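Local coordinates for protein putative isochorismatase (Streptomyces avermitilis, PDB 3KL2) that probably acts as a hydrolase of the isochorismatase-like cysteine hydrolase family, although its substrate is not established, at residues I80-G85 / G130-D135; L160-V165 / V186-Q191. All coordinates share one frame; numbering follows the deposited sequence.

Contact 1: residues I80-G85 / G130-D135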
loop_
_atom_site.group_PDB
_atom_site.type_symbol
_atom_site.label_atom_id
_atom_site.label_comp_id
_atom_site.label_asym_id
_atom_site.label_seq_id
_atom_site.Cartn_x
_atom_site.Cartn_y
_atom_site.Cartn_z
ATOM N N ILE A 80 -5.313 19.027 -1.280
ATOM C CA ILE A 80 -6.190 18.129 -2.021
ATOM C C ILE A 80 -6.807 18.950 -3.165
ATOM O O ILE A 80 -7.186 20.104 -2.940
ATOM C CB ILE A 80 -7.239 17.531 -1.062
ATOM C CG1 ILE A 80 -8.116 16.493 -1.759
ATOM C CG2 ILE A 80 -8.159 18.580 -0.518
ATOM C CD1 ILE A 80 -9.329 16.064 -0.916
ATOM N N THR A 81 -6.922 18.386 -4.369
ATOM C CA THR A 81 -7.515 19.096 -5.514
ATOM C C THR A 81 -8.255 18.115 -6.390
ATOM O O THR A 81 -7.901 16.937 -6.358
ATOM C CB THR A 81 -6.427 19.689 -6.425
ATOM O OG1 THR A 81 -5.694 18.605 -6.980
ATOM C CG2 THR A 81 -5.485 20.589 -5.694
ATOM N N PHE A 82 -9.217 18.572 -7.204
ATOM C CA PHE A 82 -9.943 17.674 -8.123
ATOM C C PHE A 82 -10.073 18.326 -9.488
ATOM O O PHE A 82 -10.380 19.482 -9.569
ATOM C CB PHE A 82 -11.351 17.246 -7.584
ATOM C CG PHE A 82 -11.289 16.611 -6.202
ATOM C CD1 PHE A 82 -11.326 15.237 -6.050
ATOM C CD2 PHE A 82 -11.108 17.398 -5.072
ATOM C CE1 PHE A 82 -11.214 14.645 -4.798
ATOM C CE2 PHE A 82 -11.014 16.805 -3.802
ATOM C CZ PHE A 82 -11.063 15.422 -3.678
ATOM N N ALA A 83 -9.803 17.579 -10.556
ATOM C CA ALA A 83 -10.083 18.052 -11.885
ATOM C C ALA A 83 -11.560 18.442 -11.922
ATOM O O ALA A 83 -12.398 17.755 -11.350
ATOM C CB ALA A 83 -9.778 16.974 -12.937
ATOM N N GLU A 84 -11.839 19.582 -12.556
ATOM C CA GLU A 84 -13.182 20.137 -12.668
ATOM C C GLU A 84 -14.135 19.125 -13.267
ATOM O O GLU A 84 -13.806 18.488 -14.247
ATOM C CB GLU A 84 -13.156 21.406 -13.562
ATOM C CG GLU A 84 -14.443 22.241 -13.649
ATOM C CD GLU A 84 -14.187 23.519 -14.472
ATOM O OE1 GLU A 84 -13.391 24.377 -13.986
ATOM O OE2 GLU A 84 -14.729 23.631 -15.611
ATOM N N GLY A 85 -15.330 19.047 -12.693
ATOM C CA GLY A 85 -16.352 18.078 -13.059
ATOM C C GLY A 85 -16.308 16.834 -12.162
ATOM O O GLY A 85 -17.197 16.033 -12.205
ATOM N N GLY A 130 -1.093 14.183 -5.831
ATOM C CA GLY A 130 -1.961 13.064 -5.964
ATOM C C GLY A 130 -3.211 13.122 -5.070
ATOM O O GLY A 130 -4.195 12.461 -5.412
ATOM N N LYS A 131 -3.170 13.879 -3.957
ATOM C CA LYS A 131 -4.202 13.732 -2.923
ATOM C C LYS A 131 -5.613 13.882 -3.469
ATOM O O LYS A 131 -5.957 14.916 -4.004
ATOM C CB LYS A 131 -4.066 14.700 -1.742
ATOM C CG LYS A 131 -4.932 14.276 -0.488
ATOM C CD LYS A 131 -4.433 15.003 0.774
ATOM C CE LYS A 131 -4.968 14.457 2.139
ATOM N NZ LYS A 131 -6.456 14.243 2.181
ATOM N N ARG A 132 -6.401 12.837 -3.296
ATOM C CA ARG A 132 -7.799 12.820 -3.680
ATOM C C ARG A 132 -8.744 12.297 -2.597
ATOM O O ARG A 132 -9.940 12.452 -2.711
ATOM C CB ARG A 132 -7.973 11.951 -4.896
ATOM C CG ARG A 132 -7.399 12.544 -6.147
ATOM C CD ARG A 132 -8.154 13.726 -6.581
ATOM N NE ARG A 132 -7.776 14.141 -7.908
ATOM C CZ ARG A 132 -6.656 14.795 -8.216
ATOM N NH1 ARG A 132 -5.761 15.135 -7.274
ATOM N NH2 ARG A 132 -6.451 15.130 -9.485
ATOM N N GLY A 133 -8.192 11.666 -1.559
ATOM C CA GLY A 133 -8.978 11.142 -0.477
ATOM C C GLY A 133 -8.522 11.841 0.750
ATOM O O GLY A 133 -8.021 12.955 0.686
ATOM N N LEU A 134 -8.701 11.181 1.885
ATOM C CA LEU A 134 -8.467 11.795 3.177
ATOM C C LEU A 134 -7.126 11.437 3.739
ATOM O O LEU A 134 -6.393 12.288 4.309
ATOM C CB LEU A 134 -9.569 11.366 4.144
ATOM C CG LEU A 134 -11.041 11.670 3.748
ATOM C CD1 LEU A 134 -11.227 13.116 3.183
ATOM C CD2 LEU A 134 -11.580 10.642 2.810
ATOM N N ASP A 135 -6.796 10.161 3.661
ATOM C CA ASP A 135 -5.486 9.726 4.134
ATOM C C ASP A 135 -4.415 10.250 3.175
ATOM O O ASP A 135 -4.475 9.992 2.010
ATOM C CB ASP A 135 -5.479 8.198 4.180
ATOM C CG ASP A 135 -4.180 7.644 4.705
ATOM O OD1 ASP A 135 -3.234 8.430 4.986
ATOM O OD2 ASP A 135 -4.099 6.398 4.816
#
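Ile-80, Thr-81 and Phe-82 pack against Lys-131 and Arg-132 in a buried loop-to-loop contact of the alpha/beta isochorismatase-like fold. The two loops follow neighbouring strands of the parallel sheet, 75-78 and 126-127, so they come together beyond the C-terminal ends of these strands. Ile-80 lies alongside Lys-131: its CB sits 4.0 Å from Lys-131 CG, and the extended isoleucine branch carries CG1 to within 3.5 Å of Lys-131 O and CD1 on to the Gly-133 carbonyl. Arg-132 does most of the remaining work. A bend at its second torsion (chi2 -68°) brings the guanidinium back over the Thr-81 carbonyl, whose oxygen faces one side of the flat group, 3.1 Å from Arg-132 CZ. This approach is probably favourable in charge, yet the N-H groups point elsewhere and form no true hydrogen bond to that oxygen. They turn instead to Glu-88, in a salt bridge from NH2, and to Glu-129 of a second subunit from NH1; Thr-81 OG1 is held by Lys-108. The Phe-82 ring slides past the arginine chain, its CD1 3.6 Å from Arg-132 CD, and presents its CE1 edge to Arg-132 O at 3.3 Å, near the ring plane. The tip of Lys-131 runs the other way, where NZ bonds to the Leu-134 carbonyl from above its plane (its very short approach to Gly-133 O is doubtful) and makes a salt bridge to Glu-32; with Cys-164 close by, this is consistent with the acid-lysine-cysteine site of cysteine hydrolases. Back at the arginine, NH1 bonds to Lys-131 O at 3.3 Å, a nearly straight link (163°) that helps the two glutamates set the guanidinium's rotation; that oxygen is almost in the guanidinium plane, though NH1 stands above the carbonyl plane.

Contact 2: residues L160-V165 / V186-Q191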
loop_
_atom_site.group_PDB
_atom_site.type_symbol
_atom_site.label_atom_id
_atom_site.label_comp_id
_atom_site.label_asym_id
_atom_site.label_seq_id
_atom_site.Cartn_x
_atom_site.Cartn_y
_atom_site.Cartn_z
ATOM N N LEU A 160 -8.712 17.825 8.298
ATOM C CA LEU A 160 -9.445 18.071 9.522
ATOM C C LEU A 160 -8.935 17.164 10.612
ATOM O O LEU A 160 -8.712 15.971 10.362
ATOM C CB LEU A 160 -10.908 17.746 9.337
ATOM C CG LEU A 160 -11.650 18.634 8.349
ATOM C CD1 LEU A 160 -12.911 17.909 7.842
ATOM C CD2 LEU A 160 -11.943 19.972 8.982
ATOM N N THR A 161 -8.852 17.706 11.833
ATOM C CA THR A 161 -8.456 16.956 13.014
ATOM C C THR A 161 -8.929 15.504 13.052
ATOM O O THR A 161 -8.112 14.630 13.274
ATOM C CB THR A 161 -9.042 17.567 14.246
ATOM O OG1 THR A 161 -8.631 18.927 14.335
ATOM C CG2 THR A 161 -8.594 16.782 15.482
ATOM N N ASN A 162 -10.237 15.253 12.881
ATOM C CA ASN A 162 -10.748 13.879 12.992
ATOM C C ASN A 162 -10.928 13.174 11.666
ATOM O O ASN A 162 -11.388 12.036 11.642
ATOM C CB ASN A 162 -12.052 13.792 13.821
ATOM C CG ASN A 162 -13.147 14.672 13.265
ATOM O OD1 ASN A 162 -12.895 15.798 12.837
ATOM N ND2 ASN A 162 -14.349 14.146 13.213
ATOM N N CYS A 163 -10.544 13.815 10.570
ATOM C CA CYS A 163 -10.704 13.225 9.275
ATOM C C CYS A 163 -9.329 12.925 8.659
ATOM O O CYS A 163 -8.671 11.978 9.075
ATOM C CB CYS A 163 -11.586 14.115 8.417
ATOM S SG CYS A 163 -12.162 13.259 6.936
ATOM N N CYS A 164 -8.888 13.775 7.736
ATOM C CA CYS A 164 -7.616 13.654 7.027
ATOM C C CYS A 164 -6.396 13.649 7.960
ATOM O O CYS A 164 -5.439 12.929 7.709
ATOM C CB CYS A 164 -7.494 14.809 6.012
ATOM S SG CYS A 164 -9.059 15.137 5.072
ATOM N N VAL A 165 -6.414 14.442 9.031
ATOM C CA VAL A 165 -5.277 14.443 9.929
ATOM C C VAL A 165 -5.236 13.106 10.666
ATOM O O VAL A 165 -4.206 12.424 10.719
ATOM C CB VAL A 165 -5.284 15.614 10.950
ATOM C CG1 VAL A 165 -4.246 15.359 12.004
ATOM C CG2 VAL A 165 -5.037 16.963 10.255
ATOM N N VAL A 186 -4.138 22.075 14.394
ATOM C CA VAL A 186 -5.129 21.351 13.639
ATOM C C VAL A 186 -6.508 21.915 13.944
ATOM O O VAL A 186 -6.673 22.573 14.968
ATOM C CB VAL A 186 -5.087 19.837 13.948
ATOM C CG1 VAL A 186 -3.724 19.245 13.528
ATOM C CG2 VAL A 186 -5.409 19.581 15.380
ATOM N N ALA A 187 -7.480 21.661 13.069
ATOM C CA ALA A 187 -8.844 22.129 13.257
ATOM C C ALA A 187 -9.851 21.181 12.617
ATOM O O ALA A 187 -9.515 20.393 11.728
ATOM C CB ALA A 187 -9.033 23.586 12.716
ATOM N N ALA A 188 -11.090 21.270 13.106
ATOM C CA ALA A 188 -12.172 20.432 12.679
ATOM C C ALA A 188 -13.421 21.270 12.554
ATOM O O ALA A 188 -13.402 22.476 12.781
ATOM C CB ALA A 188 -12.398 19.345 13.694
ATOM N N THR A 189 -14.517 20.609 12.208
ATOM C CA THR A 189 -15.762 21.292 12.011
ATOM C C THR A 189 -16.518 21.458 13.342
ATOM O O THR A 189 -17.561 22.075 13.379
ATOM C CB THR A 189 -16.634 20.529 10.974
ATOM O OG1 THR A 189 -16.815 19.172 11.402
ATOM C CG2 THR A 189 -15.974 20.523 9.607
ATOM N N SER A 190 -16.006 20.879 14.423
ATOM C CA SER A 190 -16.648 20.975 15.718
ATOM C C SER A 190 -15.585 20.899 16.783
ATOM O O SER A 190 -14.675 20.105 16.688
ATOM C CB SER A 190 -17.698 19.865 15.911
ATOM O OG SER A 190 -17.639 19.293 17.217
ATOM N N GLN A 191 -15.719 21.741 17.794
ATOM C CA GLN A 191 -14.808 21.742 18.933
ATOM C C GLN A 191 -14.887 20.382 19.622
ATOM O O GLN A 191 -13.852 19.830 20.026
ATOM C CB GLN A 191 -15.175 22.869 19.931
ATOM C CG GLN A 191 -14.133 23.116 21.025
ATOM C CD GLN A 191 -12.846 23.765 20.493
ATOM O OE1 GLN A 191 -11.721 23.487 20.972
ATOM N NE2 GLN A 191 -13.005 24.612 19.477
#
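Thr-161 has OG1 anti to its own carbonyl carbon (chi1 -57°), which lays the hydroxyl against the Ala-187 peptide; Val-186, with CG1 anti to its carbonyl carbon (chi1 -63°), leaves CG2 between backbone N and carbonyl carbon, 3.4 Å from the same Thr-161 OG1. The contact belongs to the beta-alpha-beta crossover of strand 153-159, helix 164-174 and strand 178-187. It joins the turn that leads into the helix with the end of the returning strand and the loop beyond it. The main polar tie is between backbones, where Thr-161 N donates to Ala-187 O at 2.8 Å; the donor approaches from above the carbonyl plane. Beside it Leu-160 CA leans on the same oxygen in a CA-H...O contact of 3.2 Å, so two consecutive residues grip one carbonyl. Around this pair the apolar groups close up. Leu-160 CD2 reaches over the backbone to Ala-188 CA at 3.7 Å and also meets the Thr-189 methyl. Ala-188 CB touches both Thr-161 CB and the polar Asn-162 OD1. On the far side of Thr-161, Val-165 CG2 touches Val-186 CG1 at 4.2 Å, a looser branch-to-branch meeting at the start of the helix. The polar ends also have partners beyond the two segments: Thr-161 OG1 is hydrogen-bonded to His-194 of helix 191-205, and Asn-162 ND2 to Glu-193 and to Asp-201 of a third subunit. A cis peptide precedes Leu-160, which opens a type I beta turn to Cys-163. That turn is tied by Leu-160 O, which takes Cys-163 N at 2.8 Å on one face of its carbonyl plane and Val-165 N at 3.1 Å on the other.

From the N terminus, the chain leaves strand 75-78 into 80-85, passes helix 96-103 and strand 126-127, and returns at 130-135, where contact 1 closes that loop of 44 intervening residues. Helices 136-139 and 142-149 and strand 153-159 follow before 160-165; contact 2 then closes a shorter excursion over helix 164-174 and strand 178-187. The two are in series and neither nest nor cross. They tie the loops at one edge of the parallel sheet to the beta-alpha-beta crossover of strands 153-159 and 178-187, and they meet directly: Leu-134 CG packs on Cys-163 SG at 3.7 Å, and Lys-131 NZ lies 4.0 Å from Cys-164 SG. Both also touch the third subunit.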